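Local coordinates for putative integron gene cassette protein (Uncultured bacterium, PDB 3GHJ) that is of unknown function but belongs to the glyoxalase/bleomycin resistance protein/dioxygenase superfamily, whose members commonly bind small molecules or metal ions, at residues F30-E40 / R71-E82. The protein carries 1 engineered substitution. Residues are numbered along the deposited sequence; the frame is centred on the assembly and turned at random. Where two conformers were deposited one is given.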
loop_
_atom_site.group_PDB
_atom_site.type_symbol
_atom_site.label_atom_id
_atom_site.label_comp_id
_atom_site.label_asym_id
_atom_site.label_seq_id
_atom_site.Cartn_x
_atom_site.Cartn_y
_atom_site.Cartn_z
ATOM N N PHE A 30 0.781 0.820 6.110
ATOM C CA PHE A 30 -0.391 1.473 6.679
ATOM C C PHE A 30 -1.373 1.988 5.622
ATOM O O PHE A 30 -2.564 1.701 5.689
ATOM C CB PHE A 30 0.006 2.612 7.638
ATOM C CG PHE A 30 -1.186 3.353 8.176
ATOM C CD1 PHE A 30 -2.044 2.731 9.072
ATOM C CD2 PHE A 30 -1.488 4.625 7.732
ATOM C CE1 PHE A 30 -3.187 3.398 9.544
ATOM C CE2 PHE A 30 -2.629 5.298 8.200
ATOM C CZ PHE A 30 -3.470 4.676 9.103
ATOM N N GLU A 31 -0.884 2.745 4.651
ATOM C CA GLU A 31 -1.783 3.404 3.725
ATOM C C GLU A 31 -1.271 3.396 2.292
ATOM O O GLU A 31 -0.068 3.317 2.043
ATOM C CB GLU A 31 -2.067 4.806 4.257
ATOM C CG GLU A 31 -2.030 5.949 3.307
ATOM C CD GLU A 31 -1.840 7.258 4.053
ATOM O OE1 GLU A 31 -2.011 7.284 5.298
ATOM O OE2 GLU A 31 -1.508 8.259 3.405
ATOM N N VAL A 32 -2.210 3.402 1.350
ATOM C CA VAL A 32 -1.895 3.602 -0.053
ATOM C C VAL A 32 -2.818 4.659 -0.635
ATOM O O VAL A 32 -3.998 4.732 -0.268
ATOM C CB VAL A 32 -2.065 2.304 -0.869
ATOM C CG1 VAL A 32 -1.025 1.286 -0.459
ATOM C CG2 VAL A 32 -3.469 1.741 -0.685
ATOM N N ALA A 33 -2.281 5.483 -1.527
ATOM C CA ALA A 33 -3.099 6.406 -2.314
ATOM C C ALA A 33 -3.493 5.712 -3.608
ATOM O O ALA A 33 -2.659 5.117 -4.290
ATOM C CB ALA A 33 -2.334 7.683 -2.606
ATOM N N VAL A 34 -4.781 5.778 -3.922
ATOM C CA VAL A 34 -5.342 5.095 -5.085
ATOM C C VAL A 34 -5.955 6.135 -6.009
ATOM O O VAL A 34 -6.883 6.853 -5.614
ATOM C CB VAL A 34 -6.434 4.103 -4.657
ATOM C CG1 VAL A 34 -6.961 3.340 -5.863
ATOM C CG2 VAL A 34 -5.879 3.126 -3.611
ATOM N N LYS A 35 -5.431 6.237 -7.228
ATOM C CA LYS A 35 -5.996 7.152 -8.220
ATOM C C LYS A 35 -7.286 6.578 -8.775
ATOM O O LYS A 35 -7.319 5.436 -9.227
ATOM C CB LYS A 35 -5.002 7.400 -9.359
ATOM C CG LYS A 35 -3.651 7.925 -8.898
ATOM C CD LYS A 35 -3.776 9.250 -8.169
ATOM C CE LYS A 35 -2.405 9.809 -7.812
ATOM N NZ LYS A 35 -2.505 11.169 -7.212
ATOM N N VAL A 36 -8.353 7.368 -8.740
ATOM C CA VAL A 36 -9.656 6.886 -9.187
ATOM C C VAL A 36 -10.263 7.799 -10.246
ATOM O O VAL A 36 -10.078 9.012 -10.208
ATOM C CB VAL A 36 -10.644 6.731 -7.999
ATOM C CG1 VAL A 36 -10.019 5.856 -6.912
ATOM C CG2 VAL A 36 -11.047 8.092 -7.422
ATOM N N LYS A 37 -11.001 7.204 -11.173
ATOM C CA LYS A 37 -11.669 7.983 -12.222
ATOM C C LYS A 37 -12.884 8.757 -11.709
ATOM O O LYS A 37 -13.180 9.852 -12.193
ATOM C CB LYS A 37 -12.071 7.077 -13.386
ATOM C CG LYS A 37 -10.891 6.609 -14.233
ATOM C CD LYS A 37 -10.325 7.736 -15.089
ATOM C CE LYS A 37 -9.212 7.233 -16.000
ATOM N NZ LYS A 37 -8.841 8.246 -17.030
ATOM N N ASN A 38 -13.582 8.193 -10.731
ATOM C CA ASN A 38 -14.803 8.789 -10.210
ATOM C C ASN A 38 -14.832 8.592 -8.703
ATOM O O ASN A 38 -14.957 7.461 -8.218
ATOM C CB ASN A 38 -16.019 8.136 -10.876
ATOM C CG ASN A 38 -17.340 8.770 -10.458
ATOM O OD1 ASN A 38 -17.659 8.863 -9.277
ATOM N ND2 ASN A 38 -18.134 9.177 -11.445
ATOM N N LEU A 39 -14.710 9.691 -7.971
ATOM C CA LEU A 39 -14.600 9.615 -6.518
ATOM C C LEU A 39 -15.815 8.933 -5.899
ATOM O O LEU A 39 -15.672 8.105 -5.004
ATOM C CB LEU A 39 -14.393 10.995 -5.898
ATOM C CG LEU A 39 -14.000 10.975 -4.417
ATOM C CD1 LEU A 39 -12.663 10.249 -4.230
ATOM C CD2 LEU A 39 -13.919 12.391 -3.876
ATOM N N GLU A 40 -17.011 9.271 -6.373
ATOM C CA GLU A 40 -18.221 8.703 -5.786
ATOM C C GLU A 40 -18.334 7.208 -6.051
ATOM O O GLU A 40 -18.636 6.427 -5.151
ATOM C CB GLU A 40 -19.469 9.433 -6.296
ATOM C CG GLU A 40 -19.653 10.840 -5.728
ATOM C CD GLU A 40 -18.699 11.871 -6.321
ATOM O OE1 GLU A 40 -18.239 11.687 -7.470
ATOM O OE2 GLU A 40 -18.417 12.879 -5.635
ATOM N N ARG A 71 -8.472 1.108 12.791
ATOM C CA ARG A 71 -7.355 2.024 12.594
ATOM C C ARG A 71 -6.123 1.271 12.110
ATOM O O ARG A 71 -5.001 1.773 12.215
ATOM C CB ARG A 71 -7.033 2.787 13.888
ATOM C CG ARG A 71 -8.060 3.865 14.221
ATOM C CD ARG A 71 -7.842 4.481 15.604
ATOM N NE ARG A 71 -6.594 5.234 15.715
ATOM C CZ ARG A 71 -6.446 6.502 15.342
ATOM N NH1 ARG A 71 -7.467 7.165 14.820
ATOM N NH2 ARG A 71 -5.273 7.107 15.491
ATOM N N ALA A 72 -6.323 0.072 11.563
ATOM C CA ALA A 72 -5.181 -0.744 11.129
ATOM C C ALA A 72 -4.553 -0.289 9.807
ATOM O O ALA A 72 -3.363 -0.508 9.576
ATOM C CB ALA A 72 -5.568 -2.207 11.041
ATOM N N GLY A 73 -5.358 0.315 8.939
ATOM C CA GLY A 73 -4.871 0.738 7.639
ATOM C C GLY A 73 -5.754 1.825 7.070
ATOM O O GLY A 73 -6.766 2.191 7.665
HETATM N N MSE A 74 -5.371 2.334 5.904
HETATM C CA MSE A 74 -6.097 3.426 5.275
HETATM C C MSE A 74 -5.884 3.401 3.776
HETATM O O MSE A 74 -4.792 3.087 3.300
HETATM C CB MSE A 74 -5.627 4.761 5.844
HETATM C CG MSE A 74 -6.179 6.013 5.176
HETATM SE SE MSE A 74 -5.823 7.627 6.227
HETATM C CE MSE A 74 -7.220 7.395 7.534
ATOM N N VAL A 75 -6.941 3.658 3.012
ATOM C CA VAL A 75 -6.758 3.984 1.610
ATOM C C VAL A 75 -7.152 5.435 1.420
ATOM O O VAL A 75 -8.080 5.926 2.067
ATOM C CB VAL A 75 -7.569 3.077 0.653
ATOM C CG1 VAL A 75 -7.060 1.642 0.715
ATOM C CG2 VAL A 75 -9.053 3.150 0.962
ATOM N N VAL A 76 -6.420 6.130 0.562
ATOM C CA VAL A 76 -6.760 7.495 0.185
ATOM C C VAL A 76 -7.139 7.503 -1.289
ATOM O O VAL A 76 -6.282 7.383 -2.164
ATOM C CB VAL A 76 -5.605 8.496 0.427
ATOM C CG1 VAL A 76 -6.107 9.930 0.198
ATOM C CG2 VAL A 76 -5.037 8.336 1.835
ATOM N N LEU A 77 -8.431 7.612 -1.568
ATOM C CA LEU A 77 -8.875 7.672 -2.947
ATOM C C LEU A 77 -8.668 9.091 -3.454
ATOM O O LEU A 77 -9.049 10.050 -2.784
ATOM C CB LEU A 77 -10.351 7.281 -3.052
ATOM C CG LEU A 77 -10.758 5.951 -2.406
ATOM C CD1 LEU A 77 -12.250 5.722 -2.610
ATOM C CD2 LEU A 77 -9.959 4.785 -2.981
ATOM N N GLN A 78 -8.046 9.228 -4.619
ATOM C CA GLN A 78 -7.762 10.554 -5.173
ATOM C C GLN A 78 -8.253 10.606 -6.604
ATOM O O GLN A 78 -7.780 9.854 -7.446
ATOM C CB GLN A 78 -6.257 10.823 -5.130
ATOM C CG GLN A 78 -5.688 10.774 -3.722
ATOM C CD GLN A 78 -4.179 10.922 -3.673
ATOM O OE1 GLN A 78 -3.633 11.518 -2.741
ATOM N NE2 GLN A 78 -3.499 10.370 -4.664
ATOM N N GLU A 79 -9.214 11.477 -6.886
ATOM C CA GLU A 79 -9.760 11.532 -8.229
ATOM C C GLU A 79 -8.777 12.117 -9.234
ATOM O O GLU A 79 -8.204 13.187 -9.012
ATOM C CB GLU A 79 -11.061 12.330 -8.253
ATOM C CG GLU A 79 -11.851 12.161 -9.535
ATOM C CD GLU A 79 -13.182 12.875 -9.471
ATOM O OE1 GLU A 79 -13.196 14.119 -9.598
ATOM O OE2 GLU A 79 -14.209 12.196 -9.286
ATOM N N GLU A 80 -8.590 11.403 -10.322
ATOM C CA GLU A 80 -7.743 11.808 -11.447
ATOM C C GLU A 80 -8.414 11.344 -12.738
ATOM O O GLU A 80 -8.527 10.176 -12.946
ATOM C CB GLU A 80 -6.385 11.121 -11.310
ATOM C CG GLU A 80 -5.480 11.778 -10.361
ATOM C CD GLU A 80 -3.995 11.759 -10.799
ATOM O OE1 GLU A 80 -3.566 10.833 -11.560
ATOM O OE2 GLU A 80 -3.288 12.675 -10.339
ATOM N N LYS A 81 -8.857 12.260 -13.586
ATOM C CA LYS A 81 -9.598 11.886 -14.785
ATOM C C LYS A 81 -8.730 11.586 -16.009
ATOM O O LYS A 81 -9.235 11.104 -17.022
ATOM C CB LYS A 81 -10.659 12.942 -15.098
ATOM C CG LYS A 81 -11.624 13.160 -13.943
ATOM C CD LYS A 81 -12.838 13.965 -14.357
ATOM C CE LYS A 81 -13.895 13.945 -13.262
ATOM N NZ LYS A 81 -15.118 14.701 -13.646
ATOM N N GLU A 82 -7.450 11.904 -15.951
ATOM C CA GLU A 82 -6.505 11.611 -17.021
ATOM C C GLU A 82 -5.338 10.680 -16.620
ATOM O O GLU A 82 -5.057 10.508 -15.468
ATOM C CB GLU A 82 -5.998 12.963 -17.591
ATOM C CG GLU A 82 -7.163 13.984 -17.922
ATOM C CD GLU A 82 -6.861 15.010 -19.042
ATOM O OE1 GLU A 82 -5.696 15.422 -19.234
ATOM O OE2 GLU A 82 -7.818 15.436 -19.688
#
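Val34 and Leu77 stand at matching positions on two parallel strands, 30-36 and 73-79, and meet through Val34 CB and Leu77 CD2 at 4.0 Å. With CG anti to the carbonyl carbon (chi1 -52°) and CD1 extended, Leu77 lays CD2 against Val34 and Val36, while its CB receives CD1 of Leu39 from the start of the helix. Branched aliphatic residues suit this buried face: Tyr46 of helix 39-49 packs on Val34 and Leu77, and Phe89 and Phe91 of strand 88-93 on Val34 and Val75. Seven backbone hydrogen bonds join segments 30-40 and 71-82, from Met74 N to Phe30 O at one end to Glu80 N to Val36 O at the other; the link from Val32 N to Met74 O is the longest, at 3.3 Å. The chain leaves strand 28-36, passes through helix 39-49 and two further strands, and returns beside its start, giving the strand order 1-4-3-2 of the βαβββ module that occurs twice in this superfamily's fold.

On the other face, Glu31 and Met74, a selenomethionine, lie side by side with their CB atoms 3.9 Å apart. The carboxylate of Glu31 runs past Val76 CG2 to a hydrogen bond with His88 of the second subunit; a strand of that subunit pairs antiparallel with Glu31 and Val32, continuing the sheet. Farther along, flexible Lys35 lays its aliphatic part across Glu80.

At the start of the strands, the flat Phe30 ring sets one face over Met74 N and an edge toward Arg71 O, 3.6 Å from CE1.

A carboxylate suits the helix N-terminus: extended Glu79 (chi1 -167°) accepts a nearly straight bond from Leu39 N to OE2 (2.9 Å, 166°) on its anti side, while N-cap Asn38 caps Lys41 N. Arg62 forms salt bridges with Glu79 and Glu40, probably offsetting the repulsion between these acids.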